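CDA peptide synthetase I (PDB 4JN3) is a peptide synthetase of Streptomyces coelicolor, represented here by its first condensation domain, a two-lobed member of the CoA-dependent acyltransferase clan. Local coordinates at residues C64-T69 with L132-L137; P227-G232 with Q414-Q419; M382-S387 with N394-G399. All blocks are in the same frame, centred on the assembly; numbering follows the deposited sequence.

In the fold
Contact 3 is central, its centre about 7 Å from that of the chain, whereas the centres of contacts 1 and 2 each lie about 20 Å from it. Contact 1 joins strand 65-69 to an irregular loop through direct backbone bonds, an arginine bond and apolar packing, and is partly buried. Contact 2 is buried despite its distance from the centre; it has no clear direct hydrogen bond between its segments and relies on side-chain packing, a water and an aspartate bound by both. Contact 3, also partly buried, where two sheets face each other, is bridged by waters and a shared glutamate. It is nested within the loop closed by contact 2, their nearest atoms about 6 Å apart, while contact 1 precedes both.

Contact 1: residues C64-T69 with L132-L137; sequences CSRFLT and LDRPGL
Phe-67 N donates to Leu-132 O at 2.8 Å with an N-H...O angle of 168°, the stronger of two backbone bonds between strand 65-69 and the loop 132-137. In the other, Gly-136 N reaches Ser-65 O in a weak bond of 3.4 Å. Ser-65 O also accepts from a water, 2.8 Å away, and meets the CA-H of Pro-135, so two groups of the loop and one water, itself held by Leu-137 N, gather on this oxygen.

Arg-66 supplies the side-chain bond. Its NH1 donates to Asp-133 O at 3.1 Å, nearly straight at 173°, and the oxygen lies at the guanidinium edge while the donor lies in the carbonyl plane, which restrains the rotation of the guanidinium. The extended chain from CG to NE runs alongside the Pro-135 ring, Arg-66 CD to Pro-135 CD 3.8 Å, and Leu-68 CD1 lies over one guanidinium face, offset toward its rim.

Apolar packing is made on the Phe-67 side, where Leu-137 CD1 meets the ring edge at CE1, 3.8 Å away in the ring plane. Leu-68 CD2 touches Asp-133 CB at 4.0 Å.

Arg-66 and Leu-68 form backbone bonds with Ala-78 and Tyr-76, while Phe-67 N turns to the loop. The arrangement is that of a two-stranded antiparallel hairpin, strand 65-69 pairing with 75-79 on one edge and bonding on its other to the irregular loop that leads into strand 138-146.

Contact 2: residues P227-G232 with Q414-Q419; sequences PVSLTG and QVYGGQ
Tyr-416 carries its ring across to Thr-231 and Ser-229. With CG placed beside the backbone N (chi1 -50°), the bond from CB swings the ring toward the type I turn Ser-229 to Gly-232. The first ring atom to meet it is CD1, 3.7 Å from Thr-231 CG2. One bond further, CE1 comes within 3.3 Å of the same methyl, a tight approach that is oblique to the ring, and CZ still faces that methyl. At the tip, OH lies 3.2 Å from Ser-229 OG and 3.9 Å from Leu-230 CB; a water donates to this OH and accepts from Leu-230 N at 3.0 Å. Asp-392 OD1 binds both the Tyr-416 and the Ser-229 hydroxyls, drawing the two segments to one carboxylate oxygen.

Ser-229 OG also accepts from Thr-231 N at 3.1 Å, almost straight at 170°, which makes an ST turn, and from Thr-231 OG1. Val-415 CG1 packs against Ser-229 OG and Thr-231 OG1, 3.4 Å from each.

The loop 227-232 follows helix 208-220 and precedes strand 242-248. Tyr-416 is in the link from strand 404-411 to helix 418-437, whose N-cap is Gly-417; Leu-424 of that helix touches both Tyr-416 and Leu-230, and Leu-230 also rests on helix 267-283.

Contact 3: residues M382-S387 with N394-G399; sequences MRSISS and NIVLTG
Thr-398 OG1 is gripped by two waters, each 2.7 Å from it; one leads to Ser-384 and the other to Met-382 on the facing strand. The first accepts from Ser-384 N at 2.9 Å; the second donates weakly to Met-382 O. OG1 sits between the backbone N and the carbonyl carbon (chi1 69°), which aims it at the facing backbone, yet it stays 3.9 Å from Met-382 O, and the waters provide the polar link.

Further along, Val-396 divides its two methyls between two serines. CG1, opposite the backbone N across the CA-CB bond (chi1 179°), touches Ser-384 CB at 4.0 Å, while CG2 meets Ser-387 OG at 3.6 Å. Ser-387 OG is also 3.6 Å from Asn-394 ND2, and both atoms are hydrogen-bonded to Glu-410 OE1 on strand 404-411, so one carboxylate oxygen ties Ser-387 and Asn-394 together.

The axes of 382-384 and 394-398 run antiparallel, 174° apart, at a closest approach of 7.3 Å, and no direct hydrogen bond crosses between the segments. These are therefore facing strands rather than sheet neighbours: 379-384 pairs with 33-40 in one sheet, and 393-398 with 404-411 and 363-366 in another. The chain turns a corner at Ile-385, and a classic beta bulge sets Ile-385 and Ser-386 together opposite Gly-35 of strand 33-40. The chain thus lends strand 379-384 to the sheet of early strands and passes on to 393-398 in the other sheet, consistent with the crossover between the two lobes of the condensation-domain fold.

Contact 1: residues C64-T69 with L132-L137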
loop_
_atom_site.group_PDB
_atom_site.type_symbol
_atom_site.label_atom_id
_atom_site.label_comp_id
_atom_site.label_asym_id
_atom_site.label_seq_id
_atom_site.Cartn_x
_atom_site.Cartn_y
_atom_site.Cartn_z
ATOM N N CYS A 64 2.751 17.837 -4.704
ATOM C CA CYS A 64 3.062 19.265 -4.578
ATOM C C CYS A 64 2.232 19.903 -3.479
ATOM O O CYS A 64 2.050 21.124 -3.457
ATOM C CB CYS A 64 2.775 19.998 -5.888
ATOM S SG CYS A 64 3.842 19.557 -7.248
ATOM N N SER A 65 1.725 19.079 -2.570
ATOM C CA SER A 65 0.788 19.559 -1.566
ATOM C C SER A 65 1.377 19.588 -0.164
ATOM O O SER A 65 2.299 18.839 0.170
ATOM C CB SER A 65 -0.489 18.709 -1.577
ATOM O OG SER A 65 -1.180 18.835 -2.810
ATOM N N ARG A 66 0.838 20.485 0.651
ATOM C CA ARG A 66 1.091 20.465 2.077
ATOM C C ARG A 66 -0.256 20.550 2.772
ATOM O O ARG A 66 -1.274 20.785 2.127
ATOM C CB ARG A 66 1.999 21.618 2.493
ATOM C CG ARG A 66 1.468 23.000 2.196
ATOM C CD ARG A 66 2.466 24.005 2.741
ATOM N NE ARG A 66 2.046 25.392 2.609
ATOM C CZ ARG A 66 2.488 26.368 3.397
ATOM N NH1 ARG A 66 3.342 26.093 4.378
ATOM N NH2 ARG A 66 2.069 27.612 3.215
ATOM N N PHE A 67 -0.262 20.345 4.083
ATOM C CA PHE A 67 -1.507 20.332 4.834
ATOM C C PHE A 67 -1.434 21.311 5.993
ATOM O O PHE A 67 -0.454 21.342 6.739
ATOM C CB PHE A 67 -1.820 18.913 5.309
ATOM C CG PHE A 67 -1.977 17.938 4.182
ATOM C CD1 PHE A 67 -0.863 17.406 3.551
ATOM C CD2 PHE A 67 -3.237 17.578 3.726
ATOM C CE1 PHE A 67 -1.000 16.523 2.500
ATOM C CE2 PHE A 67 -3.384 16.691 2.676
ATOM C CZ PHE A 67 -2.265 16.162 2.061
ATOM N N LEU A 68 -2.471 22.128 6.116
ATOM C CA LEU A 68 -2.527 23.160 7.136
ATOM C C LEU A 68 -3.846 23.040 7.880
ATOM O O LEU A 68 -4.682 22.212 7.530
ATOM C CB LEU A 68 -2.410 24.541 6.487
ATOM C CG LEU A 68 -1.147 24.759 5.645
ATOM C CD1 LEU A 68 -1.237 26.041 4.827
ATOM C CD2 LEU A 68 0.098 24.763 6.522
ATOM N N THR A 69 -4.027 23.863 8.907
ATOM C CA THR A 69 -5.277 23.886 9.659
ATOM C C THR A 69 -5.941 25.253 9.520
ATOM O O THR A 69 -5.265 26.281 9.542
ATOM C CB THR A 69 -5.042 23.578 11.146
ATOM O OG1 THR A 69 -4.167 24.563 11.707
ATOM C CG2 THR A 69 -4.409 22.205 11.312
ATOM N N LEU A 132 3.905 17.814 8.008
ATOM C CA LEU A 132 2.846 17.979 7.016
ATOM C C LEU A 132 2.709 19.391 6.446
ATOM O O LEU A 132 2.081 19.578 5.402
ATOM C CB LEU A 132 1.503 17.517 7.587
ATOM C CG LEU A 132 1.413 16.025 7.892
ATOM C CD1 LEU A 132 -0.010 15.638 8.274
ATOM C CD2 LEU A 132 1.887 15.230 6.682
ATOM N N ASP A 133 3.287 20.380 7.124
ATOM C CA ASP A 133 3.189 21.767 6.666
ATOM C C ASP A 133 4.239 22.132 5.611
ATOM O O ASP A 133 4.229 23.236 5.071
ATOM C CB ASP A 133 3.258 22.746 7.849
ATOM C CG ASP A 133 4.583 22.688 8.584
ATOM O OD1 ASP A 133 5.024 21.578 8.943
ATOM O OD2 ASP A 133 5.190 23.757 8.799
ATOM N N ARG A 134 5.143 21.206 5.316
ATOM C CA ARG A 134 6.163 21.444 4.300
ATOM C C ARG A 134 5.817 20.687 3.023
ATOM O O ARG A 134 5.719 19.460 3.038
ATOM C CB ARG A 134 7.538 21.013 4.811
ATOM C CG ARG A 134 7.903 21.602 6.163
ATOM C CD ARG A 134 7.666 23.107 6.180
ATOM N NE ARG A 134 8.526 23.808 5.230
ATOM C CZ ARG A 134 8.272 25.019 4.744
ATOM N NH1 ARG A 134 7.172 25.668 5.108
ATOM N NH2 ARG A 134 9.115 25.580 3.886
ATOM N N PRO A 135 5.640 21.416 1.908
ATOM C CA PRO A 135 5.164 20.816 0.652
ATOM C C PRO A 135 6.135 19.787 0.069
ATOM O O PRO A 135 7.336 19.880 0.309
ATOM C CB PRO A 135 5.049 22.023 -0.285
ATOM C CG PRO A 135 6.032 23.014 0.259
ATOM C CD PRO A 135 5.958 22.849 1.750
ATOM N N GLY A 136 5.614 18.820 -0.684
ATOM C CA GLY A 136 6.449 17.806 -1.309
ATOM C C GLY A 136 6.794 16.689 -0.342
ATOM O O GLY A 136 7.955 16.495 0.029
ATOM N N LEU A 137 5.772 15.947 0.062
ATOM C CA LEU A 137 5.907 14.942 1.109
ATOM C C LEU A 137 6.388 13.599 0.565
ATOM O O LEU A 137 5.762 12.559 0.783
ATOM C CB LEU A 137 4.579 14.797 1.855
ATOM C CG LEU A 137 4.230 16.068 2.644
ATOM C CD1 LEU A 137 2.744 16.166 2.945
ATOM C CD2 LEU A 137 5.051 16.120 3.923
HETATM O O HOH W 1 3.050 16.556 -1.209
#

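Contact 2: residues P227-G232 with Q414-Q419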
loop_
_atom_site.group_PDB
_atom_site.type_symbol
_atom_site.label_atom_id
_atom_site.label_comp_id
_atom_site.label_asym_id
_atom_site.label_seq_id
_atom_site.Cartn_x
_atom_site.Cartn_y
_atom_site.Cartn_z
ATOM N N PRO A 227 -10.178 -7.841 18.113
ATOM C CA PRO A 227 -9.036 -8.118 17.237
ATOM C C PRO A 227 -8.035 -9.026 17.944
ATOM O O PRO A 227 -7.692 -8.776 19.099
ATOM C CB PRO A 227 -8.426 -6.730 17.013
ATOM C CG PRO A 227 -9.577 -5.793 17.162
ATOM C CD PRO A 227 -10.448 -6.398 18.235
ATOM N N VAL A 228 -7.586 -10.073 17.262
ATOM C CA VAL A 228 -6.633 -11.007 17.846
ATOM C C VAL A 228 -5.383 -11.124 16.984
ATOM O O VAL A 228 -5.439 -10.966 15.765
ATOM C CB VAL A 228 -7.255 -12.412 18.022
ATOM C CG1 VAL A 228 -8.551 -12.323 18.817
ATOM C CG2 VAL A 228 -7.502 -13.058 16.670
ATOM N N SER A 229 -4.253 -11.396 17.626
ATOM C CA SER A 229 -2.989 -11.554 16.920
ATOM C C SER A 229 -2.596 -13.025 16.834
ATOM O O SER A 229 -2.986 -13.829 17.680
ATOM C CB SER A 229 -1.887 -10.757 17.619
ATOM O OG SER A 229 -0.612 -11.101 17.114
ATOM N N LEU A 230 -1.829 -13.368 15.804
ATOM C CA LEU A 230 -1.288 -14.713 15.650
ATOM C C LEU A 230 -0.477 -15.101 16.882
ATOM O O LEU A 230 -0.289 -16.283 17.170
ATOM C CB LEU A 230 -0.381 -14.778 14.418
ATOM C CG LEU A 230 -0.798 -15.632 13.219
ATOM C CD1 LEU A 230 -1.922 -16.591 13.595
ATOM C CD2 LEU A 230 -1.194 -14.754 12.038
ATOM N N THR A 231 0.000 -14.091 17.602
ATOM C CA THR A 231 0.898 -14.295 18.733
ATOM C C THR A 231 0.163 -14.592 20.039
ATOM O O THR A 231 0.745 -15.142 20.975
ATOM C CB THR A 231 1.789 -13.062 18.954
ATOM O OG1 THR A 231 0.965 -11.923 19.231
ATOM C CG2 THR A 231 2.628 -12.785 17.717
ATOM N N GLY A 232 -1.111 -14.224 20.102
ATOM C CA GLY A 232 -1.885 -14.373 21.322
ATOM C C GLY A 232 -2.228 -13.016 21.905
ATOM O O GLY A 232 -3.269 -12.843 22.539
ATOM N N GLN A 414 5.917 -4.155 18.675
ATOM C CA GLN A 414 5.506 -4.498 20.035
ATOM C C GLN A 414 4.878 -5.886 20.061
ATOM O O GLN A 414 4.605 -6.439 21.127
ATOM C CB GLN A 414 4.508 -3.471 20.579
ATOM C CG GLN A 414 5.080 -2.072 20.745
ATOM C CD GLN A 414 4.076 -1.084 21.316
ATOM O OE1 GLN A 414 2.883 -1.374 21.420
ATOM N NE2 GLN A 414 4.560 0.097 21.688
ATOM N N VAL A 415 4.647 -6.446 18.877
ATOM C CA VAL A 415 3.985 -7.737 18.754
ATOM C C VAL A 415 4.931 -8.807 18.214
ATOM O O VAL A 415 4.905 -9.951 18.669
ATOM C CB VAL A 415 2.732 -7.642 17.855
ATOM C CG1 VAL A 415 1.982 -8.963 17.845
ATOM C CG2 VAL A 415 1.826 -6.519 18.326
ATOM N N TYR A 416 5.770 -8.436 17.249
ATOM C CA TYR A 416 6.709 -9.380 16.652
ATOM C C TYR A 416 8.128 -8.841 16.621
ATOM O O TYR A 416 8.344 -7.664 16.346
ATOM C CB TYR A 416 6.326 -9.687 15.197
ATOM C CG TYR A 416 4.890 -10.076 14.961
ATOM C CD1 TYR A 416 4.516 -11.412 14.873
ATOM C CD2 TYR A 416 3.908 -9.108 14.798
ATOM C CE1 TYR A 416 3.199 -11.770 14.649
ATOM C CE2 TYR A 416 2.591 -9.456 14.572
ATOM C CZ TYR A 416 2.243 -10.789 14.499
ATOM O OH TYR A 416 0.931 -11.140 14.273
ATOM N N GLY A 417 9.095 -9.714 16.874
ATOM C CA GLY A 417 10.468 -9.435 16.504
ATOM C C GLY A 417 10.661 -9.905 15.072
ATOM O O GLY A 417 9.815 -10.627 14.542
ATOM N N GLY A 418 11.757 -9.501 14.439
ATOM C CA GLY A 418 12.012 -9.884 13.062
ATOM C C GLY A 418 12.079 -11.390 12.885
ATOM O O GLY A 418 11.616 -11.936 11.882
ATOM N N GLN A 419 12.651 -12.072 13.869
ATOM C CA GLN A 419 12.775 -13.525 13.806
ATOM C C GLN A 419 11.416 -14.221 13.909
ATOM O O GLN A 419 11.212 -15.286 13.324
ATOM C CB GLN A 419 13.743 -14.030 14.879
ATOM C CG GLN A 419 15.201 -13.705 14.567
ATOM C CD GLN A 419 16.075 -13.628 15.811
ATOM O OE1 GLN A 419 15.703 -13.008 16.810
ATOM N NE2 GLN A 419 17.247 -14.257 15.751
HETATM O O HOH W 2 -2.064 -11.959 13.214
#

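Contact 3: residues M382-S387 with N394-G399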
loop_
_atom_site.group_PDB
_atom_site.type_symbol
_atom_site.label_atom_id
_atom_site.label_comp_id
_atom_site.label_asym_id
_atom_site.label_seq_id
_atom_site.Cartn_x
_atom_site.Cartn_y
_atom_site.Cartn_z
HETATM N N MSE A 382 8.498 -3.471 -9.577
HETATM C CA MSE A 382 8.137 -2.835 -8.307
HETATM C C MSE A 382 8.095 -3.814 -7.148
HETATM O O MSE A 382 7.616 -4.943 -7.277
HETATM C CB MSE A 382 6.798 -2.105 -8.423
HETATM C CG MSE A 382 6.342 -1.355 -7.154
HETATM SE SE MSE A 382 4.629 -0.473 -7.514
HETATM C CE MSE A 382 3.784 -0.676 -5.771
ATOM N N ARG A 383 8.610 -3.369 -6.009
ATOM C CA ARG A 383 8.493 -4.128 -4.779
ATOM C C ARG A 383 8.223 -3.198 -3.607
ATOM O O ARG A 383 8.728 -2.073 -3.549
ATOM C CB ARG A 383 9.744 -4.965 -4.530
ATOM C CG ARG A 383 11.024 -4.174 -4.485
ATOM C CD ARG A 383 12.211 -5.105 -4.345
ATOM N NE ARG A 383 12.241 -5.741 -3.034
ATOM C CZ ARG A 383 13.132 -5.456 -2.092
ATOM N NH1 ARG A 383 14.076 -4.552 -2.324
ATOM N NH2 ARG A 383 13.083 -6.080 -0.923
ATOM N N SER A 384 7.410 -3.678 -2.677
ATOM C CA SER A 384 7.056 -2.910 -1.496
ATOM C C SER A 384 8.241 -2.815 -0.542
ATOM O O SER A 384 9.024 -3.754 -0.414
ATOM C CB SER A 384 5.865 -3.580 -0.797
ATOM O OG SER A 384 5.429 -2.828 0.320
ATOM N N ILE A 385 8.374 -1.673 0.127
ATOM C CA ILE A 385 9.376 -1.513 1.174
ATOM C C ILE A 385 8.693 -1.457 2.541
ATOM O O ILE A 385 9.133 -2.100 3.494
ATOM C CB ILE A 385 10.246 -0.267 0.937
ATOM C CG1 ILE A 385 11.170 -0.504 -0.259
ATOM C CG2 ILE A 385 11.074 0.056 2.170
ATOM C CD1 ILE A 385 12.096 -1.693 -0.083
ATOM N N SER A 386 7.607 -0.696 2.618
ATOM C CA SER A 386 6.738 -0.679 3.790
ATOM C C SER A 386 5.391 -0.098 3.379
ATOM O O SER A 386 5.324 1.018 2.869
ATOM C CB SER A 386 7.356 0.159 4.911
ATOM O OG SER A 386 6.481 0.221 6.018
ATOM N N SER A 387 4.316 -0.848 3.596
ATOM C CA SER A 387 3.014 -0.460 3.057
ATOM C C SER A 387 2.237 0.465 3.981
ATOM O O SER A 387 1.262 1.090 3.564
ATOM C CB SER A 387 2.168 -1.701 2.733
ATOM O OG SER A 387 1.698 -2.323 3.920
ATOM N N ASN A 394 0.662 -6.860 8.665
ATOM C CA ASN A 394 0.281 -6.760 7.260
ATOM C C ASN A 394 0.966 -7.869 6.474
ATOM O O ASN A 394 2.166 -8.095 6.629
ATOM C CB ASN A 394 0.709 -5.424 6.644
ATOM C CG ASN A 394 0.138 -4.222 7.365
ATOM O OD1 ASN A 394 -0.970 -4.263 7.903
ATOM N ND2 ASN A 394 0.899 -3.131 7.371
ATOM N N ILE A 395 0.215 -8.551 5.617
ATOM C CA ILE A 395 0.807 -9.518 4.704
ATOM C C ILE A 395 0.674 -8.954 3.299
ATOM O O ILE A 395 -0.435 -8.791 2.797
ATOM C CB ILE A 395 0.112 -10.884 4.795
ATOM C CG1 ILE A 395 0.261 -11.455 6.210
ATOM C CG2 ILE A 395 0.679 -11.840 3.741
ATOM C CD1 ILE A 395 -0.490 -12.762 6.433
ATOM N N VAL A 396 1.809 -8.627 2.687
ATOM C CA VAL A 396 1.823 -7.908 1.418
ATOM C C VAL A 396 2.433 -8.781 0.336
ATOM O O VAL A 396 3.530 -9.319 0.506
ATOM C CB VAL A 396 2.639 -6.600 1.528
ATOM C CG1 VAL A 396 2.682 -5.862 0.180
ATOM C CG2 VAL A 396 2.073 -5.707 2.628
ATOM N N LEU A 397 1.720 -8.939 -0.774
ATOM C CA LEU A 397 2.251 -9.697 -1.899
ATOM C C LEU A 397 2.378 -8.821 -3.132
ATOM O O LEU A 397 1.489 -8.023 -3.433
ATOM C CB LEU A 397 1.366 -10.907 -2.225
ATOM C CG LEU A 397 1.505 -12.144 -1.338
ATOM C CD1 LEU A 397 0.940 -11.886 0.046
ATOM C CD2 LEU A 397 0.802 -13.327 -1.987
ATOM N N THR A 398 3.495 -8.962 -3.836
ATOM C CA THR A 398 3.640 -8.359 -5.154
ATOM C C THR A 398 4.112 -9.424 -6.138
ATOM O O THR A 398 4.836 -10.353 -5.768
ATOM C CB THR A 398 4.601 -7.154 -5.154
ATOM O OG1 THR A 398 5.942 -7.602 -4.930
ATOM C CG2 THR A 398 4.209 -6.179 -4.063
ATOM N N GLY A 399 3.688 -9.288 -7.387
ATOM C CA GLY A 399 4.004 -10.270 -8.409
ATOM C C GLY A 399 2.772 -11.045 -8.828
ATOM O O GLY A 399 1.646 -10.651 -8.523
HETATM O O HOH W 3 7.256 -8.319 -7.163
HETATM O O HOH W 4 7.190 -6.533 -2.828
#